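Local atomic coordinates of A putative transcriptional regulator (Rhodococcus sp., PDB entry 2HKU), a protein that probably binds DNA through an N-terminal helix-turn-helix domain and regulates transcription as a dimeric member of the TetR family. Residues A[32-37]-A[108-113]; A[70-75]-A[129-134]. All coordinates share one frame; numbering follows the deposited sequence.

Interaction 1 (A[32-37]-A[108-113])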
loop_
_atom_site.group_PDB
_atom_site.type_symbol
_atom_site.label_atom_id
_atom_site.label_comp_id
_atom_site.label_asym_id
_atom_site.label_seq_id
_atom_site.Cartn_x
_atom_site.Cartn_y
_atom_site.Cartn_z
ATOM N N LEU A 32 4.307 -17.357 12.635
ATOM C CA LEU A 32 2.901 -17.220 13.076
ATOM C C LEU A 32 2.319 -15.916 12.600
ATOM O O LEU A 32 1.189 -15.895 12.125
ATOM C CB LEU A 32 2.788 -17.315 14.597
ATOM C CG LEU A 32 2.845 -18.799 15.035
ATOM C CD1 LEU A 32 3.188 -18.936 16.450
ATOM C CD2 LEU A 32 1.508 -19.543 14.773
ATOM N N PHE A 33 3.100 -14.827 12.730
ATOM C CA PHE A 33 2.724 -13.500 12.158
ATOM C C PHE A 33 2.567 -13.474 10.643
ATOM O O PHE A 33 1.628 -12.804 10.079
ATOM C CB PHE A 33 3.751 -12.392 12.587
ATOM C CG PHE A 33 3.643 -11.977 14.057
ATOM C CD1 PHE A 33 2.395 -12.037 14.736
ATOM C CD2 PHE A 33 4.768 -11.492 14.767
ATOM C CE1 PHE A 33 2.313 -11.656 16.081
ATOM C CE2 PHE A 33 4.685 -11.127 16.080
ATOM C CZ PHE A 33 3.478 -11.187 16.743
ATOM N N LEU A 34 3.490 -14.143 9.938
ATOM C CA LEU A 34 3.362 -14.187 8.486
ATOM C C LEU A 34 2.083 -14.873 8.028
ATOM O O LEU A 34 1.490 -14.494 7.034
ATOM C CB LEU A 34 4.566 -14.862 7.812
ATOM C CG LEU A 34 5.861 -14.049 7.626
ATOM C CD1 LEU A 34 7.002 -15.053 7.174
ATOM C CD2 LEU A 34 5.684 -13.027 6.594
ATOM N N GLU A 35 1.654 -15.856 8.780
ATOM C CA GLU A 35 0.490 -16.642 8.437
ATOM C C GLU A 35 -0.806 -15.977 8.894
ATOM O O GLU A 35 -1.774 -15.894 8.121
ATOM C CB GLU A 35 0.644 -18.008 9.090
ATOM C CG GLU A 35 -0.496 -18.898 8.660
ATOM C CD GLU A 35 -0.308 -20.361 8.994
ATOM O OE1 GLU A 35 0.676 -20.712 9.710
ATOM O OE2 GLU A 35 -1.190 -21.162 8.562
ATOM N N HIS A 36 -0.849 -15.519 10.152
ATOM C CA HIS A 36 -2.148 -15.089 10.772
ATOM C C HIS A 36 -2.254 -13.650 11.211
ATOM O O HIS A 36 -3.339 -13.204 11.613
ATOM C CB HIS A 36 -2.551 -16.020 11.934
ATOM C CG HIS A 36 -2.728 -17.439 11.491
ATOM N ND1 HIS A 36 -3.757 -17.834 10.650
ATOM C CD2 HIS A 36 -1.983 -18.542 11.728
ATOM C CE1 HIS A 36 -3.629 -19.125 10.398
ATOM N NE2 HIS A 36 -2.558 -19.573 11.031
ATOM N N GLY A 37 -1.127 -12.931 11.169
ATOM C CA GLY A 37 -1.105 -11.501 11.422
ATOM C C GLY A 37 -0.894 -11.225 12.873
ATOM O O GLY A 37 -0.698 -12.105 13.679
ATOM N N ALA A 108 5.308 -11.902 -0.958
ATOM C CA ALA A 108 4.134 -11.009 -0.734
ATOM C C ALA A 108 3.685 -11.008 0.728
ATOM O O ALA A 108 3.513 -9.935 1.307
ATOM C CB ALA A 108 2.960 -11.315 -1.750
ATOM N N PRO A 109 3.539 -12.178 1.390
ATOM C CA PRO A 109 3.197 -12.138 2.827
ATOM C C PRO A 109 4.170 -11.308 3.722
ATOM O O PRO A 109 3.724 -10.698 4.719
ATOM C CB PRO A 109 3.234 -13.636 3.231
ATOM C CG PRO A 109 2.875 -14.303 2.030
ATOM C CD PRO A 109 3.589 -13.579 0.925
ATOM N N SER A 110 5.491 -11.312 3.398
ATOM C CA SER A 110 6.461 -10.436 4.088
ATOM C C SER A 110 6.228 -8.942 3.840
ATOM O O SER A 110 6.234 -8.171 4.784
ATOM C CB SER A 110 7.900 -10.879 3.660
ATOM O OG SER A 110 8.123 -12.191 4.165
ATOM N N VAL A 111 6.032 -8.528 2.575
ATOM C CA VAL A 111 5.662 -7.118 2.250
ATOM C C VAL A 111 4.340 -6.775 2.972
ATOM O O VAL A 111 4.142 -5.653 3.503
ATOM C CB VAL A 111 5.461 -6.905 0.738
ATOM C CG1 VAL A 111 5.054 -5.459 0.408
ATOM C CG2 VAL A 111 6.726 -7.288 -0.038
ATOM N N GLU A 112 3.387 -7.694 2.890
ATOM C CA GLU A 112 2.073 -7.455 3.478
ATOM C C GLU A 112 2.156 -7.305 5.015
ATOM O O GLU A 112 1.598 -6.354 5.597
ATOM C CB GLU A 112 1.093 -8.542 3.051
ATOM C CG GLU A 112 -0.221 -8.474 3.810
ATOM C CD GLU A 112 -1.116 -9.668 3.558
ATOM O OE1 GLU A 112 -0.869 -10.468 2.579
ATOM O OE2 GLU A 112 -2.066 -9.794 4.354
ATOM N N LEU A 113 2.891 -8.160 5.695
ATOM C CA LEU A 113 3.181 -7.884 7.100
ATOM C C LEU A 113 3.808 -6.505 7.404
ATOM O O LEU A 113 3.458 -5.848 8.429
ATOM C CB LEU A 113 4.118 -8.952 7.670
ATOM C CG LEU A 113 4.313 -9.140 9.135
ATOM C CD1 LEU A 113 2.907 -9.478 9.707
ATOM C CD2 LEU A 113 5.257 -10.332 9.337
HETATM O O HOH W 1 1.272 -11.466 5.885
#
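L34 and L113 meet with their side chains at about a right angle, where the first helix of the TetR-type DNA-binding domain (21-36) crosses helix 108-120 of the C-terminal domain. The two short helical segments are themselves nearly perpendicular (91°), with axes 9.3 Å apart at closest approach. From L34 the CD2 branch does most of the touching: it lies 3.9 Å from L113 CD2 and reaches on over the start of the other helix, where S110 OG is 3.5 Å from it and the carbonyl oxygen of P109 also borders it. L113 offers both its methyls to F33, placing CD1 3.6 Å from F33 O and CD2 against F33 CB, a reach it gains with CG anti to the backbone N (chi1 -164°). The F33 ring turns to F67 instead, in an edge-to-face stack, and CB is the part of its side chain that meets L113. No direct hydrogen bond joins the segments, but one water bridges the two backbones, donating to both carbonyls, 3.2 Å from L34 O and 2.8 Å from P109 O.

Interaction 2 (A[70-75]-A[129-134])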
loop_
_atom_site.group_PDB
_atom_site.type_symbol
_atom_site.label_atom_id
_atom_site.label_comp_id
_atom_site.label_asym_id
_atom_site.label_seq_id
_atom_site.Cartn_x
_atom_site.Cartn_y
_atom_site.Cartn_z
ATOM N N VAL A 70 9.843 -8.171 13.654
ATOM C CA VAL A 70 9.580 -9.309 12.749
ATOM C C VAL A 70 9.202 -8.835 11.339
ATOM O O VAL A 70 9.663 -9.432 10.295
ATOM C CB VAL A 70 8.462 -10.238 13.369
ATOM C CG1 VAL A 70 7.820 -11.141 12.354
ATOM C CG2 VAL A 70 9.003 -11.026 14.588
ATOM N N ALA A 71 8.340 -7.780 11.287
ATOM C CA ALA A 71 7.811 -7.290 10.028
ATOM C C ALA A 71 8.905 -6.633 9.186
ATOM O O ALA A 71 9.031 -6.888 8.010
ATOM C CB ALA A 71 6.622 -6.297 10.274
ATOM N N CYS A 72 9.700 -5.784 9.821
ATOM C CA CYS A 72 10.871 -5.223 9.221
ATOM C C CYS A 72 11.895 -6.279 8.684
ATOM O O CYS A 72 12.323 -6.155 7.576
ATOM C CB CYS A 72 11.542 -4.304 10.223
ATOM S SG CYS A 72 10.421 -2.774 10.475
ATOM N N ALA A 73 12.357 -7.201 9.504
ATOM C CA ALA A 73 13.248 -8.347 9.054
ATOM C C ALA A 73 12.660 -9.141 7.916
ATOM O O ALA A 73 13.322 -9.380 6.907
ATOM C CB ALA A 73 13.601 -9.222 10.201
ATOM N N ALA A 74 11.365 -9.455 7.994
ATOM C CA ALA A 74 10.665 -10.122 6.866
ATOM C C ALA A 74 10.725 -9.412 5.559
ATOM O O ALA A 74 11.068 -9.982 4.538
ATOM C CB ALA A 74 9.170 -10.469 7.247
ATOM N N VAL A 75 10.367 -8.134 5.512
ATOM C CA VAL A 75 10.460 -7.434 4.266
ATOM C C VAL A 75 11.905 -7.184 3.750
ATOM O O VAL A 75 12.133 -7.131 2.536
ATOM C CB VAL A 75 9.631 -6.018 4.271
ATOM C CG1 VAL A 75 10.424 -4.884 5.051
ATOM C CG2 VAL A 75 9.395 -5.602 2.870
ATOM N N ASP A 129 10.925 4.569 14.220
ATOM C CA ASP A 129 12.331 4.522 13.799
ATOM C C ASP A 129 12.750 3.210 13.116
ATOM O O ASP A 129 13.551 3.198 12.174
ATOM C CB ASP A 129 13.222 4.830 14.986
ATOM C CG ASP A 129 13.060 6.285 15.496
ATOM O OD1 ASP A 129 12.402 7.161 14.856
ATOM O OD2 ASP A 129 13.577 6.524 16.589
ATOM N N LEU A 130 12.199 2.103 13.590
ATOM C CA LEU A 130 12.414 0.780 12.955
ATOM C C LEU A 130 11.822 0.809 11.538
ATOM O O LEU A 130 12.463 0.334 10.586
ATOM C CB LEU A 130 11.641 -0.294 13.718
ATOM C CG LEU A 130 12.230 -1.361 14.663
ATOM C CD1 LEU A 130 13.536 -0.999 15.222
ATOM C CD2 LEU A 130 11.250 -1.835 15.767
ATOM N N ILE A 131 10.594 1.356 11.428
ATOM C CA ILE A 131 9.867 1.458 10.186
ATOM C C ILE A 131 10.646 2.333 9.222
ATOM O O ILE A 131 10.838 1.952 8.053
ATOM C CB ILE A 131 8.388 2.074 10.326
ATOM C CG1 ILE A 131 7.384 1.109 11.018
ATOM C CG2 ILE A 131 7.803 2.380 8.945
ATOM C CD1 ILE A 131 7.220 -0.230 10.381
ATOM N N THR A 132 11.010 3.556 9.666
ATOM C CA THR A 132 11.695 4.474 8.788
ATOM C C THR A 132 13.082 3.972 8.407
ATOM O O THR A 132 13.525 4.163 7.265
ATOM C CB THR A 132 11.668 5.978 9.267
ATOM O OG1 THR A 132 12.276 6.083 10.521
ATOM C CG2 THR A 132 10.339 6.375 9.486
ATOM N N ASP A 133 13.805 3.365 9.332
ATOM C CA ASP A 133 15.053 2.852 8.927
ATOM C C ASP A 133 14.882 1.801 7.837
ATOM O O ASP A 133 15.685 1.757 6.958
ATOM C CB ASP A 133 15.848 2.218 10.073
ATOM C CG ASP A 133 16.641 3.285 10.938
ATOM O OD1 ASP A 133 16.713 4.481 10.548
ATOM O OD2 ASP A 133 17.153 2.875 11.989
ATOM N N THR A 134 13.894 0.921 8.003
ATOM C CA THR A 134 13.573 -0.225 7.097
ATOM C C THR A 134 13.210 0.297 5.725
ATOM O O THR A 134 13.743 -0.130 4.749
ATOM C CB THR A 134 12.480 -1.195 7.710
ATOM O OG1 THR A 134 12.962 -1.703 8.975
ATOM C CG2 THR A 134 12.136 -2.439 6.752
#
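T134 meets C72 between two helices that run almost parallel, 9° apart, with segment axes 10.0 Å from each other in the helical bundle of this TetR-family protein. At the root of the side chain, T134 CB lies 3.8 Å from C72 SG. Chi1 of -59° puts OG1 beside the backbone N, where it can donate to L130 O one turn back: T134 OG1 is 2.6 Å from L130 O, tilted 31° from the carbonyl plane. T134 N reaches the same oxygen from the opposite face, so two bonds from one residue grip it. Across the contact T134 OG1 touches C72 at both CB and SG, 3.1 Å from the sulfur, which also nears I131 CD1 at 4.1 Å. The methyl, T134 CG2, presses on V75 CG1 at 3.4 Å, tighter than usual for two carbons, and lies 3.8 Å from C72 O. An alanine here would remove both branches, and is likely to leave L130 O with its backbone bond alone and a gap beside C72 and V75. F114 of helix 108-120 packs on both V75 and T134, while I131 also touches A181 of the second subunit, placing this buried seam of helices 63-87 and 125-152 near the dimer partner.

Overall arrangement
Interactions 1 and 2 lie about 13 Å apart, centre to centre, and alternate along the chain: 32-37, 70-75, 108-113, then 129-134. Each pairs a helix of the N-terminal DNA-binding region (21-36 or 63-87) with one of the C-terminal helices (108-120 or 125-152), so together they join helices flanking the predicted helix-turn-helix to the C-terminal body. Helix 63-87 links them. Its V70 packs against both F33 and L113, and A71 and A74 rest on L113 and S110, joining the two contacts directly. Helices 108-120 and 125-152, consecutive in sequence, both pack on helix 63-87. A shift in the C-terminal helices could be passed through this shared core toward the DNA-binding domain, consistent with how TetR-family regulators respond to ligands.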